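Local coordinates for protein beta-glucanase (Bacteroides thetaiotaomicron, PDB 6EUG) that probably hydrolyses O-glycosidic bonds, this chain being its glycoside hydrolase family 43 part, a five-bladed beta-propeller and beta-1,3-galactosidase, at residues D39-L51 with K56-G68. Residues are numbered along the deposited sequence; the frame is centred on the assembly and turned at random.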
ATOM      1  N   ASP A  39     -13.911  -8.757 -22.275  1.00 24.83           N
ATOM      2  CA  ASP A  39     -13.434  -9.588 -23.396  1.00 26.40           C
ATOM      3  C   ASP A  39     -13.313 -11.062 -23.043  1.00 23.27           C
ATOM      4  O   ASP A  39     -12.998 -11.870 -23.910  1.00 26.75           O
ATOM      5  CB  ASP A  39     -12.057  -9.105 -23.875  1.00 29.85           C
ATOM      6  CG  ASP A  39     -12.075  -7.688 -24.403  1.00 34.14           C
ATOM      7  OD1 ASP A  39     -12.945  -7.377 -25.238  1.00 33.83           O
ATOM      8  OD2 ASP A  39     -11.188  -6.891 -24.014  1.00 33.79           O
ATOM      9  N   GLY A  40     -13.508 -11.432 -21.777  1.00 21.03           N
ATOM     10  CA  GLY A  40     -13.352 -12.818 -21.349  1.00 22.76           C
ATOM     11  C   GLY A  40     -11.972 -13.204 -20.855  1.00 21.91           C
ATOM     12  O   GLY A  40     -11.712 -14.388 -20.645  1.00 24.93           O
ATOM     13  N   ASN A  41     -11.090 -12.226 -20.642  1.00 21.27           N
ATOM     14  CA  ASN A  41      -9.705 -12.484 -20.194  1.00 21.71           C
ATOM     15  C   ASN A  41      -9.593 -12.318 -18.678  1.00 19.29           C
ATOM     16  O   ASN A  41     -10.235 -11.445 -18.091  1.00 19.63           O
ATOM     17  CB  ASN A  41      -8.722 -11.536 -20.899  1.00 22.82           C
ATOM     18  CG  ASN A  41      -8.669 -11.771 -22.411  1.00 23.73           C
ATOM     19  OD1 ASN A  41      -8.671 -10.819 -23.216  1.00 29.18           O
ATOM     20  ND2 ASN A  41      -8.656 -13.036 -22.801  1.00 23.27           N
ATOM     21  N   VAL A  42      -8.790 -13.164 -18.039  1.00 18.74           N
ATOM     22  CA  VAL A  42      -8.607 -13.083 -16.575  1.00 19.80           C
ATOM     23  C   VAL A  42      -8.120 -11.669 -16.163  1.00 20.01           C
ATOM     24  O   VAL A  42      -7.229 -11.101 -16.811  1.00 20.44           O
ATOM     25  CB  VAL A  42      -7.654 -14.209 -16.076  1.00 21.11           C
ATOM     26  CG1 VAL A  42      -7.296 -14.023 -14.599  1.00 22.25           C
ATOM     27  CG2 VAL A  42      -8.324 -15.576 -16.263  1.00 22.34           C
ATOM     28  N   ILE A  43      -8.732 -11.087 -15.122  1.00 18.73           N
ATOM     29  CA  ILE A  43      -8.334  -9.761 -14.632  1.00 17.71           C
ATOM     30  C   ILE A  43      -6.976  -9.885 -13.950  1.00 17.01           C
ATOM     31  O   ILE A  43      -6.807 -10.727 -13.060  1.00 19.42           O
ATOM     32  CB  ILE A  43      -9.388  -9.137 -13.661  1.00 18.28           C
ATOM     33  CG1 ILE A  43     -10.720  -8.908 -14.432  1.00 19.17           C
ATOM     34  CG2 ILE A  43      -8.852  -7.845 -13.036  1.00 19.40           C
ATOM     35  CD1 ILE A  43     -11.890  -8.398 -13.593  1.00 19.62           C
ATOM     36  N   ASN A  44      -6.039  -9.023 -14.345  1.00 15.66           N
ATOM     37  CA  ASN A  44      -4.648  -9.033 -13.878  1.00 16.88           C
ATOM     38  C   ASN A  44      -4.310  -7.655 -13.289  1.00 15.40           C
ATOM     39  O   ASN A  44      -3.804  -6.789 -13.983  1.00 17.11           O
ATOM     40  CB  ASN A  44      -3.739  -9.422 -15.076  1.00 16.89           C
ATOM     41  CG  ASN A  44      -2.306  -9.781 -14.671  1.00 16.53           C
ATOM     42  OD1 ASN A  44      -1.922  -9.704 -13.497  1.00 16.50           O
ATOM     43  ND2 ASN A  44      -1.525 -10.250 -15.657  1.00 17.28           N
ATOM     44  N   ALA A  45      -4.621  -7.473 -11.987  1.00 17.42           N
ATOM     45  CA  ALA A  45      -4.493  -6.201 -11.278  1.00 16.69           C
ATOM     46  C   ALA A  45      -4.306  -6.473  -9.783  1.00 14.35           C
ATOM     47  O   ALA A  45      -5.174  -6.171  -8.947  1.00 16.23           O
ATOM     48  CB  ALA A  45      -5.700  -5.312 -11.495  1.00 18.94           C
ATOM     49  N   HIS A  46      -3.122  -6.986  -9.464  1.00 14.03           N
ATOM     50  CA  HIS A  46      -2.810  -7.464  -8.085  1.00 13.77           C
ATOM     51  C   HIS A  46      -2.189  -6.325  -7.219  1.00 14.44           C
ATOM     52  O   HIS A  46      -1.609  -5.370  -7.742  1.00 14.45           O
ATOM     53  CB  HIS A  46      -1.896  -8.724  -8.182  1.00 14.67           C
ATOM     54  CG  HIS A  46      -2.380  -9.751  -9.163  1.00 15.07           C
ATOM     55  ND1 HIS A  46      -3.281 -10.761  -8.840  1.00 15.89           N
ATOM     56  CD2 HIS A  46      -2.181  -9.847 -10.503  1.00 14.95           C
ATOM     57  CE1 HIS A  46      -3.573 -11.449  -9.931  1.00 15.45           C
ATOM     58  NE2 HIS A  46      -2.951 -10.895 -10.958  1.00 14.34           N
ATOM     59  N   GLY A  47      -2.295  -6.421  -5.896  1.00 15.18           N
ATOM     60  CA  GLY A  47      -1.814  -5.359  -5.017  1.00 16.36           C
ATOM     61  C   GLY A  47      -2.439  -4.003  -5.332  1.00 13.76           C
ATOM     62  O   GLY A  47      -1.779  -2.962  -5.226  1.00 15.92           O
ATOM     63  N   GLY A  48      -3.720  -4.017  -5.709  1.00 15.18           N
ATOM     64  CA  GLY A  48      -4.330  -2.858  -6.364  1.00 15.93           C
ATOM     65  C   GLY A  48      -5.031  -1.859  -5.457  1.00 15.44           C
ATOM     66  O   GLY A  48      -4.927  -1.894  -4.224  1.00 15.38           O
ATOM     67  N   GLY A  49      -5.676  -0.915  -6.109  1.00 17.14           N
ATOM     68  CA  GLY A  49      -6.572   0.061  -5.474  1.00 17.50           C
ATOM     69  C   GLY A  49      -7.457   0.720  -6.518  1.00 18.97           C
ATOM     70  O   GLY A  49      -7.215   0.538  -7.716  1.00 16.81           O
ATOM     71  N   ILE A  50      -8.468   1.487  -6.067  1.00 17.85           N
ATOM     72  CA  ILE A  50      -9.535   1.987  -6.934  1.00 17.54           C
ATOM     73  C   ILE A  50      -9.778   3.482  -6.674  1.00 19.07           C
ATOM     74  O   ILE A  50      -9.673   3.966  -5.543  1.00 25.47           O
ATOM     75  CB  ILE A  50     -10.833   1.138  -6.746  1.00 19.06           C
ATOM     76  CG1 ILE A  50     -10.616  -0.287  -7.300  1.00 15.68           C
ATOM     77  CG2 ILE A  50     -12.036   1.815  -7.401  1.00 20.69           C
ATOM     78  CD1 ILE A  50     -11.777  -1.248  -7.083  1.00 22.42           C
ATOM     79  N   LEU A  51     -10.067   4.223  -7.738  1.00 18.80           N
ATOM     80  CA  LEU A  51     -10.702   5.545  -7.595  1.00 20.07           C
ATOM     81  C   LEU A  51     -11.915   5.733  -8.518  1.00 20.20           C
ATOM     82  O   LEU A  51     -12.092   4.980  -9.472  1.00 20.98           O
ATOM     83  CB  LEU A  51      -9.696   6.638  -7.846  1.00 23.06           C
ATOM     84  CG  LEU A  51      -9.097   6.758  -9.252  1.00 26.31           C
ATOM     85  CD1 LEU A  51     -10.040   7.409 -10.256  1.00 30.06           C
ATOM     86  CD2 LEU A  51      -7.822   7.586  -9.202  1.00 29.13           C
ATOM     87  N   LYS A  56     -17.100   6.823 -13.507  1.00 19.03           N
ATOM     88  CA  LYS A  56     -16.531   5.453 -13.604  1.00 20.14           C
ATOM     89  C   LYS A  56     -15.489   5.155 -12.516  1.00 17.35           C
ATOM     90  O   LYS A  56     -14.716   6.032 -12.102  1.00 16.93           O
ATOM     91  CB  LYS A  56     -15.814   5.223 -14.958  1.00 23.28           C
ATOM     92  CG  LYS A  56     -16.619   5.438 -16.222  1.00 27.77           C
ATOM     93  CD  LYS A  56     -15.823   5.045 -17.465  1.00 33.62           C
ATOM     94  CE  LYS A  56     -16.676   5.120 -18.720  1.00 41.04           C
ATOM     95  NZ  LYS A  56     -16.143   4.211 -19.776  1.00 47.57           N
ATOM     96  N   TYR A  57     -15.450   3.904 -12.093  1.00 18.64           N
ATOM     97  CA  TYR A  57     -14.399   3.354 -11.243  1.00 19.52           C
ATOM     98  C   TYR A  57     -13.208   2.910 -12.117  1.00 19.25           C
ATOM     99  O   TYR A  57     -13.413   2.307 -13.156  1.00 17.65           O
ATOM    100  CB  TYR A  57     -14.939   2.141 -10.423  1.00 17.99           C
ATOM    101  CG  TYR A  57     -16.070   2.545  -9.499  1.00 17.62           C
ATOM    102  CD1 TYR A  57     -15.807   3.023  -8.231  1.00 17.15           C
ATOM    103  CD2 TYR A  57     -17.405   2.396  -9.894  1.00 17.61           C
ATOM    104  CE1 TYR A  57     -16.835   3.443  -7.402  1.00 17.66           C
ATOM    105  CE2 TYR A  57     -18.443   2.812  -9.094  1.00 16.05           C
ATOM    106  CZ  TYR A  57     -18.172   3.271  -7.825  1.00 16.49           C
ATOM    107  OH  TYR A  57     -19.221   3.682  -7.018  1.00 16.70           O
ATOM    108  N   TYR A  58     -11.997   3.249 -11.670  1.00 17.80           N
ATOM    109  CA  TYR A  58     -10.721   2.764 -12.232  1.00 16.84           C
ATOM    110  C   TYR A  58      -9.956   1.943 -11.198  1.00 16.94           C
ATOM    111  O   TYR A  58      -9.722   2.420 -10.094  1.00 15.41           O
ATOM    112  CB  TYR A  58      -9.892   3.947 -12.734  1.00 16.78           C
ATOM    113  CG  TYR A  58     -10.578   4.691 -13.857  1.00 17.59           C
ATOM    114  CD1 TYR A  58     -11.508   5.712 -13.598  1.00 17.98           C
ATOM    115  CD2 TYR A  58     -10.333   4.379 -15.177  1.00 17.65           C
ATOM    116  CE1 TYR A  58     -12.151   6.384 -14.643  1.00 17.96           C
ATOM    117  CE2 TYR A  58     -10.972   5.055 -16.214  1.00 18.17           C
ATOM    118  CZ  TYR A  58     -11.889   6.051 -15.948  1.00 17.40           C
ATOM    119  OH  TYR A  58     -12.567   6.715 -16.990  1.00 20.46           O
ATOM    120  N   TRP A  59      -9.582   0.719 -11.601  1.00 14.86           N
ATOM    121  CA  TRP A  59      -8.846  -0.265 -10.782  1.00 15.54           C
ATOM    122  C   TRP A  59      -7.445  -0.387 -11.370  1.00 15.69           C
ATOM    123  O   TRP A  59      -7.309  -0.763 -12.517  1.00 17.14           O
ATOM    124  CB  TRP A  59      -9.581  -1.595 -10.838  1.00 16.01           C
ATOM    125  CG  TRP A  59      -9.001  -2.797 -10.079  1.00 16.29           C
ATOM    126  CD1 TRP A  59      -7.824  -2.866  -9.356  1.00 16.54           C
ATOM    127  CD2 TRP A  59      -9.586  -4.111 -10.010  1.00 17.40           C
ATOM    128  NE1 TRP A  59      -7.678  -4.149  -8.830  1.00 16.31           N
ATOM    129  CE2 TRP A  59      -8.730  -4.924  -9.239  1.00 16.21           C
ATOM    130  CE3 TRP A  59     -10.752  -4.688 -10.557  1.00 17.20           C
ATOM    131  CZ2 TRP A  59      -8.995  -6.284  -9.005  1.00 16.84           C
ATOM    132  CZ3 TRP A  59     -11.032  -6.020 -10.308  1.00 17.27           C
ATOM    133  CH2 TRP A  59     -10.162  -6.816  -9.537  1.00 17.64           C
ATOM    134  N   PHE A  60      -6.434   0.052 -10.624  1.00 13.79           N
ATOM    135  CA  PHE A  60      -5.018  -0.109 -10.985  1.00 14.55           C
ATOM    136  C   PHE A  60      -4.371  -1.234 -10.205  1.00 14.47           C
ATOM    137  O   PHE A  60      -4.645  -1.379  -8.993  1.00 14.43           O
ATOM    138  CB  PHE A  60      -4.244   1.192 -10.728  1.00 15.35           C
ATOM    139  CG  PHE A  60      -4.879   2.418 -11.337  1.00 14.28           C
ATOM    140  CD1 PHE A  60      -5.894   3.136 -10.665  1.00 15.72           C
ATOM    141  CD2 PHE A  60      -4.540   2.816 -12.654  1.00 15.75           C
ATOM    142  CE1 PHE A  60      -6.497   4.247 -11.254  1.00 16.01           C
ATOM    143  CE2 PHE A  60      -5.135   3.928 -13.233  1.00 15.69           C
ATOM    144  CZ  PHE A  60      -6.121   4.639 -12.536  1.00 15.07           C
ATOM    145  N   GLY A  61      -3.479  -2.014 -10.850  1.00 14.05           N
ATOM    146  CA  GLY A  61      -2.747  -3.054 -10.114  1.00 13.96           C
ATOM    147  C   GLY A  61      -1.548  -3.586 -10.905  1.00 14.53           C
ATOM    148  O   GLY A  61      -1.319  -3.205 -12.083  1.00 14.18           O
ATOM    149  N   GLU A  62      -0.812  -4.490 -10.259  1.00 13.05           N
ATOM    150  CA  GLU A  62       0.371  -5.165 -10.851  1.00 13.97           C
ATOM    151  C   GLU A  62      -0.068  -6.126 -11.958  1.00 14.43           C
ATOM    152  O   GLU A  62      -1.020  -6.926 -11.759  1.00 15.20           O
ATOM    153  CB  GLU A  62       1.070  -5.984  -9.783  1.00 16.05           C
ATOM    154  CG  GLU A  62       1.503  -5.224  -8.550  1.00 12.92           C
ATOM    155  CD  GLU A  62       1.630  -6.086  -7.301  1.00 12.93           C
ATOM    156  OE1 GLU A  62       1.945  -5.512  -6.238  1.00 14.37           O
ATOM    157  OE2 GLU A  62       1.441  -7.339  -7.387  1.00 14.49           O
ATOM    158  N   HIS A  63       0.560  -6.023 -13.136  1.00 14.31           N
ATOM    159  CA  HIS A  63       0.448  -7.057 -14.151  1.00 14.66           C
ATOM    160  C   HIS A  63       1.481  -8.153 -13.801  1.00 14.01           C
ATOM    161  O   HIS A  63       2.688  -7.911 -13.840  1.00 14.12           O
ATOM    162  CB  HIS A  63       0.698  -6.457 -15.550  1.00 13.90           C
ATOM    163  CG  HIS A  63       0.556  -7.424 -16.660  1.00 15.93           C
ATOM    164  ND1 HIS A  63       1.420  -8.486 -16.836  1.00 17.10           N
ATOM    165  CD2 HIS A  63      -0.295  -7.442 -17.718  1.00 18.90           C
ATOM    166  CE1 HIS A  63       1.086  -9.128 -17.942  1.00 17.18           C
ATOM    167  NE2 HIS A  63       0.034  -8.538 -18.478  1.00 18.05           N
ATOM    168  N   ARG A  64       0.992  -9.313 -13.364  1.00 13.73           N
ATOM    169  CA  ARG A  64       1.846 -10.400 -12.945  1.00 16.70           C
ATOM    170  C   ARG A  64       1.968 -11.458 -14.036  1.00 14.89           C
ATOM    171  O   ARG A  64       0.997 -11.721 -14.755  1.00 15.89           O
ATOM    172  CB  ARG A  64       1.349 -11.065 -11.641  1.00 15.92           C
ATOM    173  CG  ARG A  64       1.480 -10.217 -10.370  1.00 16.54           C
ATOM    174  CD  ARG A  64       2.921 -10.044  -9.914  1.00 16.82           C
ATOM    175  NE  ARG A  64       2.989  -9.348  -8.633  1.00 16.67           N
ATOM    176  CZ  ARG A  64       4.026  -9.380  -7.796  1.00 21.31           C
ATOM    177  NH1 ARG A  64       3.963  -8.719  -6.647  1.00 20.67           N
ATOM    178  NH2 ARG A  64       5.117 -10.100  -8.074  1.00 26.29           N
ATOM    179  N   PRO A  65       3.127 -12.151 -14.079  1.00 17.31           N
ATOM    180  CA  PRO A  65       3.372 -13.247 -15.000  1.00 17.76           C
ATOM    181  C   PRO A  65       2.771 -14.594 -14.515  1.00 19.19           C
ATOM    182  O   PRO A  65       2.511 -14.774 -13.312  1.00 17.29           O
ATOM    183  CB  PRO A  65       4.903 -13.278 -15.047  1.00 17.81           C
ATOM    184  CG  PRO A  65       5.332 -12.912 -13.705  1.00 15.55           C
ATOM    185  CD  PRO A  65       4.345 -11.831 -13.292  1.00 15.21           C
ATOM    186  N   ALA A  66       2.571 -15.534 -15.446  1.00 19.77           N
ATOM    187  CA  ALA A  66       2.086 -16.891 -15.139  1.00 20.91           C
ATOM    188  C   ALA A  66       3.180 -17.760 -14.551  1.00 19.48           C
ATOM    189  O   ALA A  66       2.872 -18.722 -13.840  1.00 22.36           O
ATOM    190  CB  ALA A  66       1.511 -17.566 -16.383  1.00 23.50           C
ATOM    191  N   SER A  67       4.440 -17.398 -14.803  1.00 18.48           N
ATOM    192  CA  SER A  67       5.613 -18.099 -14.243  1.00 17.98           C
ATOM    193  C   SER A  67       6.668 -17.037 -13.873  1.00 17.45           C
ATOM    194  O   SER A  67       6.830 -16.081 -14.629  1.00 18.67           O
ATOM    195  CB  SER A  67       6.147 -19.099 -15.304  1.00 21.02           C
ATOM    196  OG  SER A  67       7.325 -19.725 -14.841  1.00 25.52           O
ATOM    197  N   GLY A  68       7.334 -17.182 -12.715  1.00 17.59           N
ATOM    198  CA  GLY A  68       8.230 -16.158 -12.154  1.00 17.26           C
ATOM    199  C   GLY A  68       7.391 -15.132 -11.369  1.00 16.59           C
ATOM    200  O   GLY A  68       6.193 -15.359 -11.139  1.00 17.93           O
TER
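The W59 indole is sandwiched by aliphatic groups of 39-51. A45 CB lies over its five-membered ring, 3.8 Å from that ring's centroid, while I43 CG2 lies over the six-membered ring on the same face at 4.2 Å from the centroid; both sit 24° off the ring normal, the evidence for two CH-pi contacts. I50 CD1 approaches the opposite face. With CG anti to the backbone N (chi1 179°), W59 places its indole against A45, and NE1 makes a weak, bent bond to A45 O. On the other side of the sheet, L51 meets the F60 ring at its edge and Y58 obliquely.

Strands 48-51 and 56-62 run nearly antiparallel. Paired backbone bonds join L51 to Y58 and G49 to F60; beyond G48 the register slips by one residue, a beta bulge, before H46 pairs with E62 through two nearly straight bonds.

At the polar edge the N44 amide grips the R64 backbone at both ends: R64 N donates to OD1 (2.9 Å, 173°) and ND2 donates to R64 O (3.1 Å). The same ND2 stands 3.5 Å above the centre of the H63 ring. R64, bent at its second torsion, passes its CG by H46 CD2 and turns its guanidinium back, so that NE and NH1 both reach E62 OE2 from one face of the carboxylate; E62 OE1 accepts from R111 N. This salt bridge is consistent with a restrained R64 side chain, about 5 Å from the bound glucoimidazole, whose pocket includes R111. The pairing joins the two innermost strands of a four-stranded antiparallel blade, and the end of strand 56-62 runs on toward the glucoimidazole pocket of a GH43 five-bladed beta-propeller.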